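Local coordinates for uronate isomerase (Caulobacter crescentus, PDB 2Q01), which interconverts D-glucuronate and D-fructuronate, and likewise galacturonate and tagaturonate, as a metallo-dependent hydrolase-superfamily isomerase of pentose and glucuronate metabolism, at residues 64-67 against 68-71; 291-294 against 295-299; 318-321 against 322-326. All blocks are in the same frame, centred on the assembly; numbering follows the deposited sequence.

Contact 1: 64-67 against 68-71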
ATOM      1  N   ALA B  64      30.087  -9.421 -11.104  1.00 63.14           N
ATOM      2  CA  ALA B  64      30.140 -10.578 -10.203  1.00 61.36           C
ATOM      3  C   ALA B  64      29.694 -10.352  -8.744  1.00 65.51           C
ATOM      4  O   ALA B  64      28.964 -11.186  -8.208  1.00 74.65           O
ATOM      5  CB  ALA B  64      31.519 -11.256 -10.259  1.00 53.95           C
ATOM      6  N   PRO B  65      30.123  -9.245  -8.091  1.00 66.79           N
ATOM      7  CA  PRO B  65      29.676  -9.145  -6.700  1.00 69.71           C
ATOM      8  C   PRO B  65      28.303  -8.481  -6.481  1.00 77.23           C
ATOM      9  O   PRO B  65      27.832  -8.428  -5.340  1.00 83.22           O
ATOM     10  CB  PRO B  65      30.780  -8.310  -6.049  1.00 72.53           C
ATOM     11  CG  PRO B  65      31.265  -7.422  -7.138  1.00 66.71           C
ATOM     12  CD  PRO B  65      30.985  -8.103  -8.459  1.00 65.97           C
ATOM     13  N   ASP B  66      27.670  -7.980  -7.544  1.00 76.28           N
ATOM     14  CA  ASP B  66      26.410  -7.241  -7.398  1.00 72.33           C
ATOM     15  C   ASP B  66      25.178  -8.102  -7.675  1.00 67.55           C
ATOM     16  O   ASP B  66      24.888  -8.446  -8.830  1.00 59.36           O
ATOM     17  CB  ASP B  66      26.401  -5.979  -8.270  1.00 71.41           C
ATOM     18  CG  ASP B  66      25.281  -5.009  -7.897  1.00 76.75           C
ATOM     19  OD1 ASP B  66      24.892  -4.195  -8.760  1.00 80.79           O
ATOM     20  OD2 ASP B  66      24.792  -5.048  -6.747  1.00 89.06           O
ATOM     21  N   HIS B  67      24.449  -8.419  -6.603  1.00 63.37           N
ATOM     22  CA  HIS B  67      23.275  -9.288  -6.686  1.00 59.09           C
ATOM     23  C   HIS B  67      22.062  -8.649  -7.360  1.00 53.42           C
ATOM     24  O   HIS B  67      21.232  -9.363  -7.911  1.00 51.12           O
ATOM     25  CB  HIS B  67      22.917  -9.915  -5.322  1.00 59.38           C
ATOM     26  CG  HIS B  67      22.643  -8.919  -4.238  1.00 72.05           C
ATOM     27  ND1 HIS B  67      21.392  -8.385  -4.016  1.00 83.13           N
ATOM     28  CD2 HIS B  67      23.454  -8.378  -3.297  1.00 86.29           C
ATOM     29  CE1 HIS B  67      21.446  -7.547  -2.995  1.00 88.46           C
ATOM     30  NE2 HIS B  67      22.687  -7.524  -2.541  1.00 91.74           N
ATOM     31  N   TYR B  68      21.980  -7.315  -7.336  1.00 53.22           N
ATOM     32  CA  TYR B  68      20.955  -6.567  -8.084  1.00 50.76           C
ATOM     33  C   TYR B  68      21.021  -6.871  -9.579  1.00 52.86           C
ATOM     34  O   TYR B  68      19.987  -6.944 -10.256  1.00 51.87           O
ATOM     35  CB  TYR B  68      21.137  -5.057  -7.899  1.00 58.59           C
ATOM     36  CG  TYR B  68      20.679  -4.499  -6.575  1.00 67.41           C
ATOM     37  CD1 TYR B  68      21.520  -4.516  -5.459  1.00 83.04           C
ATOM     38  CD2 TYR B  68      19.415  -3.924  -6.440  1.00 68.33           C
ATOM     39  CE1 TYR B  68      21.107  -3.994  -4.237  1.00 84.72           C
ATOM     40  CE2 TYR B  68      18.992  -3.397  -5.223  1.00 80.04           C
ATOM     41  CZ  TYR B  68      19.843  -3.435  -4.126  1.00 84.65           C
ATOM     42  OH  TYR B  68      19.432  -2.915  -2.921  1.00 79.74           O
ATOM     43  N   LEU B  69      22.243  -7.047 -10.082  1.00 47.13           N
ATOM     44  CA  LEU B  69      22.472  -7.292 -11.499  1.00 50.62           C
ATOM     45  C   LEU B  69      22.230  -8.738 -11.902  1.00 50.12           C
ATOM     46  O   LEU B  69      21.435  -8.989 -12.808  1.00 57.66           O
ATOM     47  CB  LEU B  69      23.873  -6.832 -11.928  1.00 46.80           C
ATOM     48  CG  LEU B  69      24.169  -5.328 -11.841  1.00 47.95           C
ATOM     49  CD1 LEU B  69      25.506  -5.021 -12.486  1.00 46.98           C
ATOM     50  CD2 LEU B  69      23.065  -4.466 -12.462  1.00 43.21           C
ATOM     51  N   PHE B  70      22.886  -9.689 -11.236  1.00 49.79           N
ATOM     52  CA  PHE B  70      22.720 -11.086 -11.644  1.00 49.81           C
ATOM     53  C   PHE B  70      21.347 -11.716 -11.349  1.00 44.93           C
ATOM     54  O   PHE B  70      20.973 -12.682 -12.002  1.00 51.78           O
ATOM     55  CB  PHE B  70      23.920 -11.999 -11.295  1.00 50.28           C
ATOM     56  CG  PHE B  70      24.221 -12.147  -9.821  1.00 46.69           C
ATOM     57  CD1 PHE B  70      25.387 -11.602  -9.293  1.00 46.14           C
ATOM     58  CD2 PHE B  70      23.399 -12.900  -8.982  1.00 47.69           C
ATOM     59  CE1 PHE B  70      25.705 -11.755  -7.944  1.00 43.79           C
ATOM     60  CE2 PHE B  70      23.704 -13.054  -7.628  1.00 37.85           C
ATOM     61  CZ  PHE B  70      24.859 -12.486  -7.111  1.00 43.62           C
ATOM     62  N   ARG B  71      20.619 -11.163 -10.385  1.00 45.94           N
ATOM     63  CA  ARG B  71      19.219 -11.521 -10.189  1.00 37.04           C
ATOM     64  C   ARG B  71      18.444 -11.460 -11.502  1.00 45.80           C
ATOM     65  O   ARG B  71      17.933 -12.473 -11.983  1.00 49.34           O
ATOM     66  CB  ARG B  71      18.570 -10.600  -9.153  1.00 40.98           C
ATOM     67  CG  ARG B  71      18.566 -11.162  -7.741  1.00 53.30           C
ATOM     68  CD  ARG B  71      17.910 -10.197  -6.766  1.00 52.83           C
ATOM     69  NE  ARG B  71      16.558  -9.833  -7.182  1.00 39.21           N
ATOM     70  CZ  ARG B  71      15.452 -10.393  -6.703  1.00 42.63           C
ATOM     71  NH1 ARG B  71      14.264 -10.000  -7.140  1.00 64.38           N
ATOM     72  NH2 ARG B  71      15.534 -11.349  -5.787  1.00 38.34           N
TER

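Contact 2: 291-294 against 295-299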
ATOM      1  N   MET B 291      17.434 -10.527  22.761  1.00 35.60           N
ATOM      2  CA  MET B 291      18.709  -9.895  22.436  1.00 34.12           C
ATOM      3  C   MET B 291      18.589  -8.493  21.843  1.00 35.64           C
ATOM      4  O   MET B 291      19.501  -7.691  21.999  1.00 37.87           O
ATOM      5  CB  MET B 291      19.550 -10.790  21.525  1.00 36.26           C
ATOM      6  CG  MET B 291      20.149 -12.008  22.229  1.00 41.84           C
ATOM      7  SD  MET B 291      20.988 -11.658  23.796  1.00 30.60           S
ATOM      8  CE  MET B 291      22.381 -10.722  23.206  1.00 28.42           C
ATOM      9  N   LEU B 292      17.474  -8.196  21.173  1.00 39.84           N
ATOM     10  CA  LEU B 292      17.209  -6.833  20.706  1.00 32.35           C
ATOM     11  C   LEU B 292      17.137  -5.877  21.885  1.00 31.26           C
ATOM     12  O   LEU B 292      17.735  -4.804  21.852  1.00 40.45           O
ATOM     13  CB  LEU B 292      15.923  -6.754  19.872  1.00 30.57           C
ATOM     14  CG  LEU B 292      16.048  -6.987  18.360  1.00 52.23           C
ATOM     15  CD1 LEU B 292      14.775  -6.558  17.638  1.00 39.90           C
ATOM     16  CD2 LEU B 292      17.262  -6.264  17.765  1.00 48.95           C
ATOM     17  N   THR B 293      16.426  -6.292  22.933  1.00 27.35           N
ATOM     18  CA  THR B 293      16.331  -5.536  24.186  1.00 31.57           C
ATOM     19  C   THR B 293      17.674  -5.479  24.919  1.00 32.03           C
ATOM     20  O   THR B 293      18.023  -4.464  25.514  1.00 42.08           O
ATOM     21  CB  THR B 293      15.257  -6.148  25.101  1.00 31.10           C
ATOM     22  OG1 THR B 293      13.994  -6.082  24.436  1.00 33.26           O
ATOM     23  CG2 THR B 293      15.143  -5.408  26.438  1.00 40.83           C
ATOM     24  N   GLU B 294      18.430  -6.568  24.844  1.00 44.16           N
ATOM     25  CA  GLU B 294      19.697  -6.663  25.543  1.00 41.02           C
ATOM     26  C   GLU B 294      20.732  -5.728  24.930  1.00 40.04           C
ATOM     27  O   GLU B 294      21.500  -5.101  25.659  1.00 40.47           O
ATOM     28  CB  GLU B 294      20.181  -8.113  25.570  1.00 41.61           C
ATOM     29  CG  GLU B 294      20.884  -8.503  26.867  1.00 56.15           C
ATOM     30  CD  GLU B 294      19.972  -8.502  28.093  1.00 55.00           C
ATOM     31  OE1 GLU B 294      20.411  -8.018  29.160  1.00 65.07           O
ATOM     32  OE2 GLU B 294      18.826  -8.986  28.001  1.00 45.99           O
ATOM     33  N   MET B 295      20.713  -5.606  23.598  1.00 41.74           N
ATOM     34  CA  MET B 295      21.610  -4.694  22.871  1.00 28.49           C
ATOM     35  C   MET B 295      21.270  -3.234  23.146  1.00 25.31           C
ATOM     36  O   MET B 295      22.147  -2.375  23.114  1.00 35.94           O
ATOM     37  CB  MET B 295      21.566  -4.942  21.357  1.00 34.87           C
ATOM     38  CG  MET B 295      22.115  -6.281  20.869  1.00 30.98           C
ATOM     39  SD  MET B 295      23.896  -6.473  20.918  1.00 41.91           S
ATOM     40  CE  MET B 295      24.098  -7.518  22.348  1.00 52.75           C
ATOM     41  N   ALA B 296      19.991  -2.965  23.398  1.00 32.43           N
ATOM     42  CA  ALA B 296      19.508  -1.625  23.706  1.00 27.22           C
ATOM     43  C   ALA B 296      19.893  -1.217  25.118  1.00 40.03           C
ATOM     44  O   ALA B 296      20.159  -0.046  25.373  1.00 47.60           O
ATOM     45  CB  ALA B 296      18.017  -1.567  23.543  1.00 31.53           C
ATOM     46  N   LYS B 297      19.912  -2.191  26.027  1.00 39.61           N
ATOM     47  CA  LYS B 297      20.385  -2.003  27.399  1.00 36.34           C
ATOM     48  C   LYS B 297      21.894  -1.733  27.467  1.00 45.61           C
ATOM     49  O   LYS B 297      22.365  -1.043  28.373  1.00 44.63           O
ATOM     50  CB  LYS B 297      20.039  -3.231  28.250  1.00 39.25           C
ATOM     51  CG  LYS B 297      18.569  -3.318  28.646  1.00 35.72           C
ATOM     52  CD  LYS B 297      18.339  -4.308  29.775  1.00 49.32           C
ATOM     53  CE  LYS B 297      17.984  -5.681  29.257  1.00 47.94           C
ATOM     54  NZ  LYS B 297      17.730  -6.635  30.370  1.00 52.75           N
ATOM     55  N   MET B 298      22.646  -2.296  26.519  1.00 48.44           N
ATOM     56  CA  MET B 298      24.074  -2.022  26.393  1.00 43.41           C
ATOM     57  C   MET B 298      24.294  -0.644  25.788  1.00 43.18           C
ATOM     58  O   MET B 298      25.228   0.061  26.171  1.00 49.45           O
ATOM     59  CB  MET B 298      24.763  -3.080  25.529  1.00 52.22           C
ATOM     60  CG  MET B 298      25.052  -4.393  26.237  1.00 40.63           C
ATOM     61  SD  MET B 298      25.682  -5.642  25.100  1.00 41.48           S
ATOM     62  CE  MET B 298      25.253  -7.127  26.001  1.00 54.54           C
ATOM     63  N   SER B 299      23.423  -0.269  24.851  1.00 40.69           N
ATOM     64  CA  SER B 299      23.462   1.037  24.182  1.00 36.37           C
ATOM     65  C   SER B 299      23.215   2.196  25.138  1.00 37.84           C
ATOM     66  O   SER B 299      23.680   3.313  24.906  1.00 38.06           O
ATOM     67  CB  SER B 299      22.437   1.082  23.055  1.00 33.75           C
ATOM     68  OG  SER B 299      22.917   0.399  21.914  1.00 37.90           O
TER
HETATM   69  O   HOH W   1      20.204  -6.731  31.957  1.00 49.11           O

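Contact 3: 318-321 against 322-326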
ATOM      1  N   VAL B 318      16.297 -22.687  -2.234  1.00 61.96           N
ATOM      2  CA  VAL B 318      16.985 -23.713  -1.446  1.00 58.28           C
ATOM      3  C   VAL B 318      18.112 -24.351  -2.260  1.00 56.28           C
ATOM      4  O   VAL B 318      19.213 -24.558  -1.741  1.00 59.07           O
ATOM      5  CB  VAL B 318      16.002 -24.793  -0.908  1.00 60.17           C
ATOM      6  CG1 VAL B 318      16.711 -25.758   0.033  1.00 63.57           C
ATOM      7  CG2 VAL B 318      14.830 -24.141  -0.186  1.00 55.62           C
ATOM      8  N   GLY B 319      17.831 -24.634  -3.534  1.00 53.20           N
ATOM      9  CA  GLY B 319      18.828 -25.159  -4.465  1.00 48.27           C
ATOM     10  C   GLY B 319      20.048 -24.265  -4.602  1.00 53.93           C
ATOM     11  O   GLY B 319      21.185 -24.742  -4.581  1.00 67.97           O
ATOM     12  N   LEU B 320      19.802 -22.964  -4.722  1.00 52.37           N
ATOM     13  CA  LEU B 320      20.849 -21.947  -4.803  1.00 43.38           C
ATOM     14  C   LEU B 320      21.644 -21.793  -3.500  1.00 44.93           C
ATOM     15  O   LEU B 320      22.824 -21.442  -3.534  1.00 49.40           O
ATOM     16  CB  LEU B 320      20.224 -20.606  -5.203  1.00 45.71           C
ATOM     17  CG  LEU B 320      21.064 -19.388  -5.591  1.00 45.39           C
ATOM     18  CD1 LEU B 320      21.793 -19.619  -6.904  1.00 54.61           C
ATOM     19  CD2 LEU B 320      20.172 -18.164  -5.682  1.00 50.30           C
ATOM     20  N   LEU B 321      20.997 -22.044  -2.363  1.00 50.64           N
ATOM     21  CA  LEU B 321      21.678 -22.029  -1.061  1.00 58.42           C
ATOM     22  C   LEU B 321      22.660 -23.202  -0.924  1.00 59.97           C
ATOM     23  O   LEU B 321      23.724 -23.061  -0.311  1.00 58.33           O
ATOM     24  CB  LEU B 321      20.660 -22.022   0.091  1.00 55.12           C
ATOM     25  CG  LEU B 321      21.133 -22.224   1.538  1.00 52.13           C
ATOM     26  CD1 LEU B 321      22.044 -21.096   2.009  1.00 49.94           C
ATOM     27  CD2 LEU B 321      19.945 -22.384   2.476  1.00 60.23           C
ATOM     28  N   ASN B 322      22.302 -24.347  -1.507  1.00 62.59           N
ATOM     29  CA  ASN B 322      23.175 -25.522  -1.516  1.00 69.47           C
ATOM     30  C   ASN B 322      24.388 -25.338  -2.426  1.00 68.06           C
ATOM     31  O   ASN B 322      25.521 -25.594  -2.012  1.00 75.62           O
ATOM     32  CB  ASN B 322      22.399 -26.790  -1.910  1.00 72.30           C
ATOM     33  CG  ASN B 322      21.341 -27.186  -0.883  1.00 83.04           C
ATOM     34  OD1 ASN B 322      21.507 -26.972   0.320  1.00 90.15           O
ATOM     35  ND2 ASN B 322      20.250 -27.780  -1.361  1.00 82.72           N
ATOM     36  N   SER B 323      24.147 -24.877  -3.652  1.00 68.21           N
ATOM     37  CA  SER B 323      25.204 -24.756  -4.663  1.00 66.83           C
ATOM     38  C   SER B 323      26.087 -23.518  -4.518  1.00 61.94           C
ATOM     39  O   SER B 323      27.300 -23.604  -4.705  1.00 66.13           O
ATOM     40  CB  SER B 323      24.623 -24.833  -6.081  1.00 66.52           C
ATOM     41  OG  SER B 323      23.748 -23.751  -6.337  1.00 72.10           O
ATOM     42  N   HIS B 324      25.484 -22.375  -4.188  1.00 59.30           N
ATOM     43  CA  HIS B 324      26.202 -21.094  -4.154  1.00 52.51           C
ATOM     44  C   HIS B 324      26.311 -20.457  -2.771  1.00 48.73           C
ATOM     45  O   HIS B 324      27.335 -19.851  -2.448  1.00 57.47           O
ATOM     46  CB  HIS B 324      25.578 -20.100  -5.136  1.00 49.30           C
ATOM     47  CG  HIS B 324      25.830 -20.433  -6.573  1.00 49.31           C
ATOM     48  ND1 HIS B 324      25.188 -21.466  -7.220  1.00 51.40           N
ATOM     49  CD2 HIS B 324      26.647 -19.864  -7.489  1.00 53.18           C
ATOM     50  CE1 HIS B 324      25.601 -21.522  -8.474  1.00 48.74           C
ATOM     51  NE2 HIS B 324      26.486 -20.561  -8.663  1.00 57.28           N
ATOM     52  N   GLY B 325      25.259 -20.571  -1.970  1.00 46.93           N
ATOM     53  CA  GLY B 325      25.295 -20.064  -0.599  1.00 50.89           C
ATOM     54  C   GLY B 325      24.469 -18.817  -0.362  1.00 51.97           C
ATOM     55  O   GLY B 325      23.463 -18.584  -1.043  1.00 49.82           O
ATOM     56  N   ARG B 326      24.901 -18.017   0.611  1.00 49.93           N
ATOM     57  CA  ARG B 326      24.187 -16.803   1.011  1.00 54.67           C
ATOM     58  C   ARG B 326      24.409 -15.616   0.067  1.00 54.23           C
ATOM     59  O   ARG B 326      25.350 -15.620  -0.738  1.00 55.38           O
ATOM     60  CB  ARG B 326      24.561 -16.421   2.445  1.00 59.69           C
ATOM     61  CG  ARG B 326      23.602 -16.968   3.493  1.00 74.66           C
ATOM     62  CD  ARG B 326      23.865 -16.343   4.847  1.00 83.30           C
ATOM     63  NE  ARG B 326      22.634 -16.000   5.562  1.00 83.19           N
ATOM     64  CZ  ARG B 326      21.981 -16.812   6.391  1.00 84.19           C
ATOM     65  NH1 ARG B 326      20.873 -16.396   6.993  1.00 78.27           N
ATOM     66  NH2 ARG B 326      22.428 -18.039   6.620  1.00 71.11           N
TER

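Contact 1: 64-67 against 68-71
Phe-70 and His-67 form the tightly packed part of this local contact. His-67 CA sits over one face of the Phe-70 ring, 3.7 Å from its centroid and 18° off the normal, which qualifies as a CH-pi contact, and His-67 CB follows it toward Phe-70 CZ. Phe-70 reaches this place with CG between the backbone N and the carbonyl carbon (chi1 63°), a setting that turns the ring back along the chain; Ala-64 O then meets its edge, 3.3 Å from Phe-70 CE1. All this occurs at the start of helix 67-74, where Asp-66 holds the N-cap position and its carbonyl begins the first turn: Leu-69 N reaches Asp-66 O at 3.2 Å, and Phe-70 N reaches it more weakly. An alanine in place of Phe-70 is likely to open a gap beneath His-67 CA and beside Leu-80, Leu-83 and Val-85. On the partly exposed side the packing is looser. The His-67 and Tyr-68 rings are near parallel but slid apart, centroids 5.0 Å from each other, so they barely overlap. Asp-66 OD2 approaches the Tyr-68 edge at CD1 (3.6 Å), while Tyr-68 OH bonds to Trp-388 O.

Contact 2: 291-294 against 295-299
Glu-294 and Lys-297 meet one turn apart on helix 281-302 of this TIM-barrel-clan protein, their side chains crossing at a slant rather than lying alongside. The Glu-294 chain bends at chi2 (66°) and that of Lys-297 at chi3 (-93°), and the two bends fold the charged ends back over the same turn. Lys-297 NZ stands 3.3 Å from Glu-294 OE1, a salt bridge whose hydrogen bond is weak at that length. Water 1 reinforces it, accepting from Lys-297 NZ at 2.9 Å and donating to Glu-294 OE1 at 3.1 Å. The other carboxylate oxygen, OE2, is bonded to Gln-290 NE2, so the group is held from both oxygens. One atom back from NZ, Lys-297 CE passes the Thr-293 CG2 methyl at 4.0 Å, whereas Thr-293 OG1 bonds to Ala-260 O; in the backbone, Lys-297 N closes its own turn on Thr-293 O at 3.0 Å. Helix 343-349 packs against this flank through Leu-345, Arg-348 and Leu-349. Elsewhere on the helix surface, Met-291 and Met-295 are both buried and both bent at chi2 and chi3; helix 228-244 packs on them with Tyr-231, His-235 and Arg-239. Between the two methionines the touching atoms are the terminal methyls, Met-291 CE and Met-295 CE, 3.7 Å apart.

Contact 3: 318-321 against 322-326
Leu-320 carries CG opposite the backbone N (chi1 -170°) and His-324 carries CG opposite the carbonyl carbon (chi1 -71°), and these two settings bring the leucine CD1 methyl to 3.9 Å from His-324 ND1. The methyl approaches the imidazole obliquely. The contact lies at the C-terminal end of the short helix 318-323, which Gly-325 terminates as the first residue to leave helical geometry, with a positive phi of 108°. A CB at these backbone angles would be jammed against the carbonyl oxygen of His-324, which explains the glycine. One acceptor ties off the helix: Leu-320 O takes His-324 N at 2.9 Å and, in the carbonyl plane, Gly-325 N at 3.0 Å. The first of these donors stands above that plane, so the two approach the oxygen from different directions, and the second spans five residues instead of the usual four. One residue earlier, Gly-319 O receives Ser-323 N at 3.1 Å in an ordinary helical bond. The imidazole is fixed further by its neighbour, since Ser-323 OG lies in the ring plane at 2.8 Å from His-324 ND1, a hydrogen bond in which either could be the donor. Around this end, Leu-320 also packs on Leu-80 and on His-377 of the second subunit, while Ser-323 O bonds to Ser-87 OG. Arg-326, just past the glycine, makes a salt bridge through NH2 with Glu-208. At the glycine itself, the Leu-321 CD1 methyl approaches Gly-325 C at 4.1 Å, and Gly-325 CA makes a CA-H...O contact of 3.4 Å with Leu-321 O.

In the fold
Contacts 1 and 3 are neighbours: their centres lie 15 Å apart and their nearest atoms about 7 Å apart, without touching, and Leu-80 packs against both Phe-70 and Leu-320. Both also meet the second subunit near its potassium-binding segment, which includes Ala-375, Tyr-378 and Leu-381: Arg-71 bonds to Pro-373 O and packs on Gly-376 there, and Leu-320 reaches His-377. The Arg-71 side chain is about 9 Å, and that of Leu-320 about 13 Å, from a bound potassium ion. Contact 2 is remote, with centres 34 Å from contact 1 and 32 Å from contact 3, and no other chain touches it.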